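Long-range contacts in archaemetzincin (Archaeoglobus fulgidus, PDB 3ZVS), which is probably a zinc metalloprotease of the metzincin kind, holding one catalytic and one apparently structural zinc ion, though its natural substrate is unknown: residues I5-S9 against A35-S39; R47-T53 against M78-E84; C54-M58 against A90-L94; I62-L66 against E118-L123; R110-E114 against V143-V148. All blocks are in the same frame, centred on the assembly; numbering follows the deposited sequence.

Interaction 1 of 5, residues I5-S9 against A35-S39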
# COMPACT_ATOMS: atom_id res chain seq x y z
N ILE A 5 4.41 8.71 -4.55
CA ILE A 5 4.01 8.43 -3.19
C ILE A 5 3.38 9.67 -2.59
O ILE A 5 3.99 10.73 -2.55
CB ILE A 5 5.21 7.99 -2.32
CG1 ILE A 5 5.90 6.77 -2.91
CG2 ILE A 5 4.81 7.71 -0.89
CD1 ILE A 5 7.30 6.54 -2.37
N GLN A 6 2.15 9.53 -2.13
CA GLN A 6 1.42 10.61 -1.49
C GLN A 6 1.33 10.32 0.02
O GLN A 6 0.50 9.51 0.47
CB GLN A 6 -0.01 10.74 -2.06
CG GLN A 6 -0.86 11.76 -1.32
CD GLN A 6 -0.26 13.14 -1.41
OE1 GLN A 6 -0.18 13.73 -2.49
NE2 GLN A 6 0.19 13.66 -0.30
N PRO A 7 2.15 10.99 0.83
CA PRO A 7 2.05 10.80 2.28
C PRO A 7 0.74 11.40 2.79
O PRO A 7 0.42 12.56 2.47
CB PRO A 7 3.30 11.55 2.83
CG PRO A 7 4.16 11.81 1.63
CD PRO A 7 3.19 11.97 0.49
N LEU A 8 0.01 10.65 3.57
CA LEU A 8 -1.27 11.07 4.12
C LEU A 8 -1.29 10.74 5.60
O LEU A 8 -1.63 9.60 5.97
CB LEU A 8 -2.42 10.36 3.43
CG LEU A 8 -2.59 10.61 1.95
CD1 LEU A 8 -3.61 9.65 1.36
CD2 LEU A 8 -3.01 12.02 1.65
N SER A 9 -0.86 11.67 6.44
CA SER A 9 -0.70 11.38 7.87
C SER A 9 0.15 10.14 8.14
O SER A 9 -0.32 9.13 8.67
CB SER A 9 -2.04 11.24 8.56
OG SER A 9 -2.82 12.43 8.37
N ALA A 35 3.57 16.09 1.74
CA ALA A 35 2.74 15.48 2.75
C ALA A 35 1.48 16.28 3.04
O ALA A 35 1.49 17.51 2.97
CB ALA A 35 3.50 15.30 4.01
N SER A 36 0.40 15.59 3.33
CA SER A 36 -0.84 16.22 3.75
C SER A 36 -1.46 15.34 4.80
O SER A 36 -1.14 14.15 4.92
CB SER A 36 -1.81 16.47 2.56
OG SER A 36 -2.35 15.28 2.04
N ASP A 37 -2.34 15.90 5.61
CA ASP A 37 -3.12 15.08 6.52
C ASP A 37 -4.21 14.37 5.75
O ASP A 37 -4.86 14.97 4.88
CB ASP A 37 -3.76 15.94 7.61
CG ASP A 37 -2.75 16.63 8.51
OD1 ASP A 37 -1.55 16.28 8.54
OD2 ASP A 37 -3.17 17.59 9.20
N VAL A 38 -4.48 13.11 6.08
CA VAL A 38 -5.53 12.37 5.43
C VAL A 38 -6.86 13.12 5.68
O VAL A 38 -7.08 13.69 6.75
CB VAL A 38 -5.51 10.87 5.86
CG1 VAL A 38 -5.85 10.70 7.35
CG2 VAL A 38 -6.42 10.07 4.97
N SER A 39 -7.71 13.15 4.66
CA SER A 39 -8.93 13.97 4.72
C SER A 39 -9.91 13.50 5.79
O SER A 39 -10.31 12.34 5.80
CB SER A 39 -9.62 13.99 3.36
OG SER A 39 -10.77 14.84 3.42
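Pro7 and Ser9 meet Ser36 and Val38 through three hydrogen bonds. Ser36 N donates to Pro7 O at 3.1 Å, and Ser9 N donates to Ser36 O at 2.9 Å, so the two bonds flank Leu8. A side chain makes the third: Ser9 OG, turned beside its own backbone N (chi1 -57°), accepts from Val38 N at 2.9 Å. Serine suits the place: its short hydroxyl can accept a backbone N-H from the neighbouring segment, as a main-chain carbonyl would.

Leu8 and Ser36 thus form a single beta bridge, which pins the loop after strand 29-32 to the chain leaving strand 2-7; the two strands are neighbours in the mixed five-stranded sheet.

Pro7 O has another donor in Gln6 NE2, 3.0 Å away, which arrives from the face of the carbonyl plane opposite to Ser36 N. The bend of the Gln6 chain at chi2 (61°) folds its amide back to this oxygen, and NE2 also bonds Pro34 O. Replacing Gln6 by a leucine would probably leave Pro34 O without this donor and Pro7 O gripped from one face alone.

Apolar contacts complete the seam. Pro7 CB rests on Ala35 CB at 3.9 Å, and Leu8 CB on Val38 CB at 4.0 Å. Leu8 CD2 instead lies against the hydroxyl oxygen OG of Ser36, while Leu8 and Val38 both also touch Ile55 of helix 52-58.

Interaction 2 of 5, residues R47-T53 against M78-E84; sequences RRQYNST and MNFVFGE
The guanidinium of Arg47 meets Met78 and Asn79 at its edge, while Tyr74 makes a cation-pi contact with it. NH2 donates to Met78 O at 2.9 Å, with that oxygen tilted 19° from the guanidinium plane, and adds a weak bond to Asn79 O. Squarely in the plane lies Gln49 OE1, which is held side-on by two nitrogens, Arg47 NE at 2.9 Å and Arg47 NH2 at 3.0 Å. This grip fixes the rotation of the Gln49 amide and turns its other end to the loop: NE2 donates to Asn79 O at 2.9 Å, a nearly straight bond (165°) lying in the amide plane. The same NE2 also bonds Asp72 OD2. Glutamine suits the place because it accepts from the arginine and donates to a carbonyl at once. Within 78-84, one face of the Phe82 ring carries Phe80 CE1, displaced toward the rim.

A second polar cluster gathers round Glu84, whose CG is anti to the backbone N (chi1 -170°) and whose chain runs on extended, carrying the carboxylate to the start of helix 52-58. Its OE1 is bonded by two hydroxyls: Thr53 OG1 donates at 2.7 Å to the syn lone pair of OE1, and Ser52 OG, at 2.7 Å, comes in on the anti side. Ser52 OG has a further hydrogen bond to Tyr74 O.

Strand 49-51 runs beside strand 73-74, and Val81 packs on Ile73 of that strand. Glu84 belongs to edge strand 83-85 of the five-stranded sheet and touches Leu56, so the contact joins the small sheet and helix 52-58 to that edge, near the active site.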
# COMPACT_ATOMS: atom_id res chain seq x y z
N ARG A 47 -16.34 4.36 13.79
CA ARG A 47 -15.35 3.30 13.78
C ARG A 47 -13.96 3.77 14.19
O ARG A 47 -13.09 2.95 14.51
CB ARG A 47 -15.28 2.67 12.39
CG ARG A 47 -16.60 2.07 11.96
CD ARG A 47 -16.59 1.69 10.52
NE ARG A 47 -15.60 0.65 10.34
CZ ARG A 47 -15.78 -0.51 9.73
NH1 ARG A 47 -16.92 -0.84 9.17
NH2 ARG A 47 -14.75 -1.35 9.66
N ARG A 48 -13.76 5.08 14.18
CA ARG A 48 -12.46 5.71 14.40
C ARG A 48 -11.43 5.16 13.38
O ARG A 48 -10.25 4.97 13.70
CB ARG A 48 -12.04 5.54 15.86
CG ARG A 48 -13.14 6.11 16.80
CD ARG A 48 -12.71 6.52 18.23
NE ARG A 48 -13.91 6.93 18.98
CZ ARG A 48 -13.94 7.29 20.26
NH1 ARG A 48 -12.83 7.31 20.99
NH2 ARG A 48 -15.10 7.64 20.82
N GLN A 49 -11.91 4.93 12.16
CA GLN A 49 -11.11 4.52 11.01
C GLN A 49 -11.46 5.36 9.81
O GLN A 49 -12.56 5.94 9.75
CB GLN A 49 -11.39 3.06 10.62
CG GLN A 49 -11.15 2.05 11.69
CD GLN A 49 -11.64 0.68 11.29
OE1 GLN A 49 -12.83 0.51 11.04
NE2 GLN A 49 -10.76 -0.30 11.20
N TYR A 50 -10.56 5.41 8.83
CA TYR A 50 -10.78 6.10 7.58
C TYR A 50 -11.18 5.12 6.51
O TYR A 50 -10.68 3.97 6.44
CB TYR A 50 -9.52 6.89 7.17
CG TYR A 50 -9.24 8.08 8.05
CD1 TYR A 50 -8.72 7.91 9.34
CD2 TYR A 50 -9.51 9.38 7.61
CE1 TYR A 50 -8.47 9.01 10.18
CE2 TYR A 50 -9.26 10.48 8.43
CZ TYR A 50 -8.74 10.31 9.70
OH TYR A 50 -8.52 11.41 10.51
N ASN A 51 -12.11 5.51 5.64
CA ASN A 51 -12.54 4.66 4.56
C ASN A 51 -11.56 4.75 3.39
O ASN A 51 -11.28 5.83 2.86
CB ASN A 51 -13.95 5.06 4.12
CG ASN A 51 -14.45 4.18 3.01
OD1 ASN A 51 -14.12 4.37 1.85
ND2 ASN A 51 -15.25 3.17 3.37
N SER A 52 -11.02 3.58 3.00
CA SER A 52 -10.04 3.52 1.94
C SER A 52 -10.52 3.94 0.57
O SER A 52 -9.76 4.55 -0.22
CB SER A 52 -9.48 2.08 1.87
OG SER A 52 -10.48 1.12 1.57
N THR A 53 -11.80 3.64 0.27
CA THR A 53 -12.39 3.98 -1.02
C THR A 53 -12.48 5.50 -1.17
O THR A 53 -12.19 6.05 -2.22
CB THR A 53 -13.76 3.34 -1.15
OG1 THR A 53 -13.69 1.98 -0.70
CG2 THR A 53 -14.25 3.37 -2.60
N MET A 78 -15.55 -4.80 5.55
CA MET A 78 -14.29 -5.28 6.14
C MET A 78 -14.04 -4.65 7.51
O MET A 78 -14.27 -3.47 7.67
CB MET A 78 -13.12 -4.93 5.22
CG MET A 78 -13.30 -5.28 3.77
SD MET A 78 -13.23 -7.07 3.59
CE MET A 78 -11.48 -7.30 3.52
N ASN A 79 -13.55 -5.42 8.48
CA ASN A 79 -13.20 -4.84 9.76
C ASN A 79 -12.03 -3.83 9.61
O ASN A 79 -12.03 -2.76 10.24
CB ASN A 79 -12.88 -5.92 10.81
CG ASN A 79 -11.81 -6.92 10.37
OD1 ASN A 79 -11.58 -7.14 9.18
ND2 ASN A 79 -11.15 -7.52 11.34
N PHE A 80 -11.04 -4.19 8.80
CA PHE A 80 -9.96 -3.30 8.34
C PHE A 80 -9.51 -3.84 7.01
O PHE A 80 -9.86 -4.95 6.63
CB PHE A 80 -8.79 -3.24 9.34
CG PHE A 80 -7.96 -4.50 9.39
CD1 PHE A 80 -6.88 -4.67 8.54
CD2 PHE A 80 -8.28 -5.50 10.29
CE1 PHE A 80 -6.12 -5.83 8.59
CE2 PHE A 80 -7.54 -6.68 10.34
CZ PHE A 80 -6.46 -6.85 9.49
N VAL A 81 -8.71 -3.05 6.30
CA VAL A 81 -7.97 -3.52 5.13
C VAL A 81 -6.55 -2.98 5.27
O VAL A 81 -6.32 -1.92 5.90
CB VAL A 81 -8.58 -3.05 3.77
CG1 VAL A 81 -9.96 -3.63 3.56
CG2 VAL A 81 -8.62 -1.53 3.67
N PHE A 82 -5.57 -3.67 4.71
CA PHE A 82 -4.23 -3.10 4.63
C PHE A 82 -4.15 -2.03 3.56
O PHE A 82 -3.26 -1.18 3.55
CB PHE A 82 -3.19 -4.17 4.32
CG PHE A 82 -3.03 -5.19 5.41
CD1 PHE A 82 -2.47 -4.85 6.64
CD2 PHE A 82 -3.35 -6.54 5.19
CE1 PHE A 82 -2.27 -5.79 7.63
CE2 PHE A 82 -3.19 -7.46 6.19
CZ PHE A 82 -2.64 -7.09 7.43
N GLY A 83 -5.07 -2.07 2.60
CA GLY A 83 -5.02 -1.18 1.48
C GLY A 83 -6.21 -1.40 0.56
O GLY A 83 -7.05 -2.29 0.79
N GLU A 84 -6.27 -0.60 -0.48
CA GLU A 84 -7.25 -0.71 -1.55
C GLU A 84 -6.61 -0.15 -2.81
O GLU A 84 -5.85 0.83 -2.76
CB GLU A 84 -8.57 0.01 -1.24
CG GLU A 84 -9.67 -0.36 -2.30
CD GLU A 84 -11.05 0.23 -2.06
OE1 GLU A 84 -11.23 0.89 -1.05
OE2 GLU A 84 -11.95 0.00 -2.90

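Interaction 3 of 5, residues C54-M58 against A90-L94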
# COMPACT_ATOMS: atom_id res chain seq x y z
N CYS A 54 -12.88 6.14 -0.09
CA CYS A 54 -12.91 7.59 0.02
C CYS A 54 -11.51 8.16 -0.26
O CYS A 54 -11.36 9.08 -1.08
CB CYS A 54 -13.44 7.96 1.40
SG CYS A 54 -13.70 9.71 1.73
N ILE A 55 -10.48 7.63 0.41
CA ILE A 55 -9.12 8.12 0.22
C ILE A 55 -8.69 7.98 -1.23
O ILE A 55 -8.15 8.91 -1.82
CB ILE A 55 -8.14 7.38 1.12
CG1 ILE A 55 -8.44 7.71 2.60
CG2 ILE A 55 -6.71 7.73 0.77
CD1 ILE A 55 -7.70 6.81 3.56
N LEU A 56 -8.95 6.84 -1.83
CA LEU A 56 -8.59 6.64 -3.24
C LEU A 56 -9.16 7.72 -4.16
O LEU A 56 -8.50 8.22 -5.04
CB LEU A 56 -9.11 5.31 -3.78
CG LEU A 56 -8.39 4.04 -3.44
CD1 LEU A 56 -9.02 2.87 -4.17
CD2 LEU A 56 -6.92 4.16 -3.83
N ARG A 57 -10.44 8.05 -3.94
CA ARG A 57 -11.12 9.02 -4.80
C ARG A 57 -10.44 10.36 -4.79
O ARG A 57 -10.52 11.11 -5.75
CB ARG A 57 -12.57 9.21 -4.33
CG ARG A 57 -13.58 8.37 -5.06
CD ARG A 57 -15.02 8.92 -4.86
NE ARG A 57 -15.32 9.18 -3.46
CZ ARG A 57 -15.72 8.23 -2.60
NH1 ARG A 57 -15.82 6.98 -2.99
NH2 ARG A 57 -15.94 8.57 -1.36
N MET A 58 -9.78 10.70 -3.69
CA MET A 58 -9.20 12.02 -3.51
C MET A 58 -7.74 12.11 -4.05
O MET A 58 -7.17 13.19 -4.21
CB MET A 58 -9.34 12.40 -2.02
CG MET A 58 -10.83 12.57 -1.57
SD MET A 58 -11.24 12.91 0.21
CE MET A 58 -10.73 14.60 0.34
N ALA A 90 -5.08 3.53 -11.68
CA ALA A 90 -4.02 4.49 -11.43
C ALA A 90 -3.60 4.61 -9.98
O ALA A 90 -2.46 4.98 -9.71
CB ALA A 90 -4.43 5.83 -11.95
N ARG A 91 -4.53 4.32 -9.07
CA ARG A 91 -4.38 4.71 -7.66
C ARG A 91 -4.50 3.54 -6.69
O ARG A 91 -5.25 2.59 -6.92
CB ARG A 91 -5.49 5.72 -7.29
CG ARG A 91 -5.40 7.01 -8.05
CD ARG A 91 -6.62 7.87 -7.79
NE ARG A 91 -7.78 7.39 -8.51
CZ ARG A 91 -8.86 8.13 -8.75
NH1 ARG A 91 -8.89 9.38 -8.33
NH2 ARG A 91 -9.89 7.61 -9.41
N ALA A 92 -3.77 3.63 -5.58
CA ALA A 92 -3.94 2.73 -4.45
C ALA A 92 -3.66 3.46 -3.17
O ALA A 92 -3.07 4.57 -3.20
CB ALA A 92 -3.02 1.51 -4.56
N VAL A 93 -4.08 2.87 -2.07
CA VAL A 93 -3.77 3.35 -0.74
C VAL A 93 -3.27 2.17 0.09
O VAL A 93 -3.74 1.05 -0.02
CB VAL A 93 -4.97 4.06 -0.09
CG1 VAL A 93 -6.12 3.14 0.07
CG2 VAL A 93 -4.59 4.66 1.27
N LEU A 94 -2.26 2.46 0.89
CA LEU A 94 -1.70 1.55 1.88
C LEU A 94 -1.82 2.19 3.27
O LEU A 94 -1.47 3.36 3.44
CB LEU A 94 -0.22 1.34 1.59
CG LEU A 94 0.59 0.65 2.69
CD1 LEU A 94 0.19 -0.80 2.93
CD2 LEU A 94 2.09 0.73 2.36
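Leu56 keeps CG beside its backbone N (chi1 -78°) and extends chi2, a pairing that drives its CD2 branch down onto the strand at Ala92. Arg91 instead bends at chi3 (-76°), so that its guanidinium swings across helix 52-58 with Leu56 O and Arg57 CA over one face.

The leucine is the main apolar link. Its CD2 sits 3.4 Å from Ala92 CA, tighter than an ordinary van der Waals contact, and 4.1 Å from Val93 CG1. Leucine, forked at CG, can set one methyl on the strand backbone here, where the methyl of Ala92 points away from the helix. Beside it, Ile55 and Val93 cross at about a right angle, with Ile55 CG2 3.8 Å from Val93 CG2; two beta-branched residues fill this side of the interface.

No hydrogen bond runs between the two segments. Arg91 CD lies 3.3 Å from Leu56 O, and the charged end finds its partners nearby: NH1 bonds Leu59 O, and NH2 forms a salt bridge with Glu86. A leucine in place of Arg91 would probably leave Glu86 without its charge mate and Leu59 O without this donor.

Cys54 fastens the helix to Cys42 by a disulfide. The short axes approach to 7.9 Å at 134°, so the helix lies obliquely over the sheet. On the other face of strand 91-95, Ala92 touches Glu118 and Val122 of helix 104-122, while strands 65-69 and 83-85 flank it in the sheet.

Interaction 4 of 5, residues I62-L66 against E118-L123; sequences IKVTL and EIGHVL. With ZN (zinc ion), chain D.
Val64 and Leu66 look toward the helix from a chain entering strand 65-69, their CA atoms 7.1 Å from that of Val122 and 7.3 Å from that of Ile119, and the peptide before Val64 is cis. Val64 spreads both branches. CG2 meets Val122 CG1 at 4.0 Å and Leu123 CD2 at 4.1 Å, the latter side chain crossing it at about a right angle, and CG1 reaches Ile119 CG1. With CG anti to the backbone N (chi1 177°), Leu66 carries its fork to the helix, where CD1 meets Glu118 CB at 4.0 Å and CD2 meets Ile119 CD1 at 4.1 Å.

This is the inner side of the helix bearing the HExxH motif of the metzincins. Apolar residues of the helix anchor it to the sheet, while His121 NE2 turns outward to bind the catalytic zinc at 2.1 Å together with His117 and His127. Glu118, the inferred proton acceptor, bends at chi2, so that its carboxylate leads away from the leucine that touches its CB.

Lys63 takes the rim, where a long, flexible chain can reach the helix end: its NZ donates to Val122 O at 3.1 Å from above the carbonyl plane, and also bonds Gly89 O.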
# COMPACT_ATOMS: atom_id res chain seq x y z
N ILE A 62 -3.15 9.60 -11.49
CA ILE A 62 -1.94 9.56 -12.27
C ILE A 62 -1.25 8.24 -11.98
O ILE A 62 -0.85 7.98 -10.85
CB ILE A 62 -1.04 10.74 -11.91
CG1 ILE A 62 -1.78 12.05 -12.21
CG2 ILE A 62 0.26 10.64 -12.67
CD1 ILE A 62 -1.09 13.27 -11.69
N LYS A 63 -1.11 7.40 -12.99
CA LYS A 63 -0.54 6.07 -12.78
C LYS A 63 0.96 6.17 -12.59
O LYS A 63 1.64 6.76 -13.44
CB LYS A 63 -0.86 5.19 -13.99
CG LYS A 63 -0.45 3.74 -13.84
CD LYS A 63 -0.94 2.88 -15.03
CE LYS A 63 -0.77 1.37 -14.81
NZ LYS A 63 -2.09 0.65 -14.73
N VAL A 64 1.54 5.63 -11.51
CA VAL A 64 0.90 5.03 -10.35
C VAL A 64 0.98 6.01 -9.18
O VAL A 64 2.04 6.56 -8.93
CB VAL A 64 1.65 3.75 -9.91
CG1 VAL A 64 1.08 3.18 -8.60
CG2 VAL A 64 1.62 2.68 -11.00
N THR A 65 -0.13 6.22 -8.48
CA THR A 65 -0.12 7.04 -7.27
C THR A 65 -0.54 6.19 -6.09
O THR A 65 -1.62 5.61 -6.09
CB THR A 65 -1.03 8.27 -7.41
OG1 THR A 65 -0.52 9.10 -8.45
CG2 THR A 65 -1.09 9.06 -6.10
N LEU A 66 0.36 6.10 -5.11
CA LEU A 66 0.14 5.33 -3.89
C LEU A 66 0.07 6.26 -2.69
O LEU A 66 1.07 6.87 -2.31
CB LEU A 66 1.26 4.32 -3.65
CG LEU A 66 1.15 3.51 -2.35
CD1 LEU A 66 0.00 2.51 -2.38
CD2 LEU A 66 2.46 2.79 -2.04
N GLU A 118 0.08 -3.53 -3.09
CA GLU A 118 -0.88 -2.57 -3.60
C GLU A 118 -0.52 -2.11 -5.02
O GLU A 118 -1.37 -1.99 -5.89
CB GLU A 118 -0.98 -1.36 -2.66
CG GLU A 118 -1.61 -1.67 -1.32
CD GLU A 118 -2.92 -2.40 -1.43
OE1 GLU A 118 -3.76 -2.03 -2.30
OE2 GLU A 118 -3.15 -3.35 -0.67
N ILE A 119 0.73 -1.80 -5.24
CA ILE A 119 1.16 -1.34 -6.55
C ILE A 119 0.96 -2.46 -7.58
O ILE A 119 0.55 -2.21 -8.69
CB ILE A 119 2.62 -0.81 -6.51
CG1 ILE A 119 2.70 0.49 -5.71
CG2 ILE A 119 3.17 -0.56 -7.90
CD1 ILE A 119 4.10 0.77 -5.22
N GLY A 120 1.22 -3.70 -7.19
CA GLY A 120 0.97 -4.82 -8.08
C GLY A 120 -0.47 -4.84 -8.56
O GLY A 120 -0.71 -5.12 -9.73
N HIS A 121 -1.42 -4.59 -7.66
CA HIS A 121 -2.81 -4.47 -8.10
C HIS A 121 -3.03 -3.35 -9.11
O HIS A 121 -3.74 -3.53 -10.09
CB HIS A 121 -3.75 -4.18 -6.94
CG HIS A 121 -4.04 -5.34 -6.02
ND1 HIS A 121 -4.44 -6.58 -6.45
CD2 HIS A 121 -4.10 -5.38 -4.67
CE1 HIS A 121 -4.72 -7.34 -5.39
NE2 HIS A 121 -4.50 -6.63 -4.30
N VAL A 122 -2.40 -2.18 -8.89
CA VAL A 122 -2.57 -1.09 -9.85
C VAL A 122 -2.05 -1.52 -11.24
O VAL A 122 -2.62 -1.13 -12.26
CB VAL A 122 -1.88 0.22 -9.39
CG1 VAL A 122 -2.14 1.33 -10.41
CG2 VAL A 122 -2.40 0.64 -8.03
N LEU A 123 -1.02 -2.35 -11.24
CA LEU A 123 -0.43 -2.86 -12.48
C LEU A 123 -1.20 -4.01 -13.08
O LEU A 123 -0.76 -4.59 -14.07
CB LEU A 123 1.02 -3.30 -12.27
CG LEU A 123 1.94 -2.21 -11.77
CD1 LEU A 123 3.34 -2.75 -11.53
CD2 LEU A 123 1.94 -1.02 -12.72
ZN ZN D . -4.66 -7.41 -2.39

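Interaction 5 of 5, residues R110-E114 against V143-V148; sequences RVVKE and VDRKPV
Lys113 spans the gap to the end of helix 140-145 with a fully extended chain. From CB the chain sets out with CG beside the backbone N (chi1 -74°), and CG lies against Val148, 3.9 Å from its CB. CD runs past Val143 O at 3.4 Å, and CE comes close to Lys146 O. At the tip, NZ donates to Lys146 O at 2.8 Å, nearly along the C=O axis, and to Val143 O at 3.0 Å, with a water also bridging it to Asp144 OD1. Val143 O takes Lys146 N as well, from the opposite face of its plane. A lysine suits this place because its ammonium can serve several carbonyls at a helix end, whose partial negative charge probably favours it.

One turn back, Arg110 grips Asp144 side-on: NE meets OD1 at 2.9 Å and NH2 meets OD2 at 2.8 Å, the two flat groups nearly coplanar (24°). One turn of the helix along from Arg110, Glu114 bends at chi2 over the methyls of Val143, and its OE2 forms a salt bridge, weak as a hydrogen bond, with Lys146 NZ at 3.0 Å. That ammonium also bonds Ser137 OG and Arg135 O.

Helix 140-145 and the chain leaving it thus pack against helix 104-122, which carries the HExxH residues of the metzincin active site; Lys146 itself touches the zinc ligand His117.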
# COMPACT_ATOMS: atom_id res chain seq x y z
N ARG A 110 7.52 -5.37 6.42
CA ARG A 110 6.08 -5.40 6.22
C ARG A 110 5.61 -4.22 5.37
O ARG A 110 4.77 -4.36 4.49
CB ARG A 110 5.36 -5.32 7.55
CG ARG A 110 5.48 -6.59 8.39
CD ARG A 110 4.92 -6.37 9.76
NE ARG A 110 4.88 -7.61 10.52
CZ ARG A 110 4.32 -7.73 11.72
NH1 ARG A 110 3.80 -6.68 12.34
NH2 ARG A 110 4.30 -8.90 12.32
N VAL A 111 6.14 -3.03 5.66
CA VAL A 111 5.76 -1.86 4.89
C VAL A 111 6.07 -2.04 3.40
O VAL A 111 5.25 -1.74 2.53
CB VAL A 111 6.45 -0.61 5.45
CG1 VAL A 111 6.27 0.56 4.51
CG2 VAL A 111 5.91 -0.28 6.82
N VAL A 112 7.30 -2.49 3.09
CA VAL A 112 7.67 -2.69 1.70
C VAL A 112 6.76 -3.76 1.05
O VAL A 112 6.24 -3.53 -0.06
CB VAL A 112 9.15 -3.04 1.54
CG1 VAL A 112 9.46 -3.27 0.09
CG2 VAL A 112 10.02 -1.93 2.12
N LYS A 113 6.57 -4.90 1.72
CA LYS A 113 5.72 -5.97 1.17
C LYS A 113 4.34 -5.44 0.80
O LYS A 113 3.83 -5.70 -0.28
CB LYS A 113 5.55 -7.12 2.16
CG LYS A 113 6.74 -8.02 2.33
CD LYS A 113 6.45 -9.08 3.37
CE LYS A 113 7.65 -10.03 3.50
NZ LYS A 113 7.39 -10.94 4.63
N GLU A 114 3.74 -4.71 1.72
CA GLU A 114 2.36 -4.31 1.52
C GLU A 114 2.24 -3.18 0.50
O GLU A 114 1.25 -3.11 -0.25
CB GLU A 114 1.73 -3.97 2.87
CG GLU A 114 1.65 -5.20 3.79
CD GLU A 114 0.81 -6.28 3.20
OE1 GLU A 114 -0.41 -6.20 3.38
OE2 GLU A 114 1.32 -7.19 2.50
N VAL A 143 1.26 -11.75 6.30
CA VAL A 143 2.20 -10.87 5.62
C VAL A 143 3.64 -11.38 5.83
O VAL A 143 4.45 -11.43 4.90
CB VAL A 143 2.07 -9.40 6.14
CG1 VAL A 143 3.12 -8.50 5.52
CG2 VAL A 143 0.67 -8.85 5.83
N ASP A 144 3.94 -11.75 7.07
CA ASP A 144 5.30 -12.16 7.41
C ASP A 144 5.70 -13.45 6.66
O ASP A 144 6.87 -13.63 6.35
CB ASP A 144 5.44 -12.37 8.92
CG ASP A 144 5.43 -11.07 9.70
OD1 ASP A 144 5.58 -10.00 9.08
OD2 ASP A 144 5.26 -11.16 10.92
N ARG A 145 4.72 -14.31 6.39
CA ARG A 145 4.97 -15.57 5.69
C ARG A 145 5.15 -15.44 4.18
O ARG A 145 5.77 -16.29 3.55
CB ARG A 145 3.86 -16.55 6.01
CG ARG A 145 4.05 -17.20 7.36
CD ARG A 145 3.05 -18.32 7.54
NE ARG A 145 1.70 -17.80 7.73
CZ ARG A 145 1.11 -17.68 8.92
NH1 ARG A 145 1.74 -18.02 10.03
NH2 ARG A 145 -0.13 -17.20 8.99
N LYS A 146 4.60 -14.40 3.57
CA LYS A 146 4.77 -14.22 2.14
C LYS A 146 6.03 -13.43 1.81
O LYS A 146 6.54 -12.67 2.63
CB LYS A 146 3.54 -13.54 1.54
CG LYS A 146 3.45 -12.01 1.68
CD LYS A 146 2.09 -11.53 1.12
CE LYS A 146 1.90 -10.03 1.24
NZ LYS A 146 0.42 -9.69 1.08
N PRO A 147 6.57 -13.62 0.61
CA PRO A 147 7.80 -12.91 0.26
C PRO A 147 7.52 -11.50 -0.26
O PRO A 147 6.36 -11.17 -0.58
CB PRO A 147 8.38 -13.78 -0.86
CG PRO A 147 7.17 -14.25 -1.56
CD PRO A 147 6.11 -14.47 -0.50
N VAL A 148 8.55 -10.68 -0.34
CA VAL A 148 8.44 -9.35 -0.91
C VAL A 148 8.45 -9.34 -2.44
O VAL A 148 8.10 -8.35 -3.06
CB VAL A 148 9.57 -8.42 -0.34
CG1 VAL A 148 10.94 -8.82 -0.93
CG2 VAL A 148 9.29 -6.95 -0.64
O HOH W 1 7.36 -9.32 6.99
O HOH W 2 -1.66 -7.47 1.47

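How the interactions relate
From the N terminus, interaction 1 closes first, drawing the loop after strand 29-32 back to strand 2-7 round helix 12-26, and is complete before the others open. Interactions 2, 3 and 4 then start in turn at 47-53, 54-58 and 62-66 and finish in the same order, so each crosses the other two: helix 52-58 is bound to strands 83-85 and 91-95, and strand 65-69 to helix 104-122. Interaction 5 opens before interaction 4 closes and crosses it alone, both sharing helix 104-122, and it brings in helix 140-145. Together they sandwich the five-stranded sheet between helices 52-58 and 104-122, and join the C-terminal part to it.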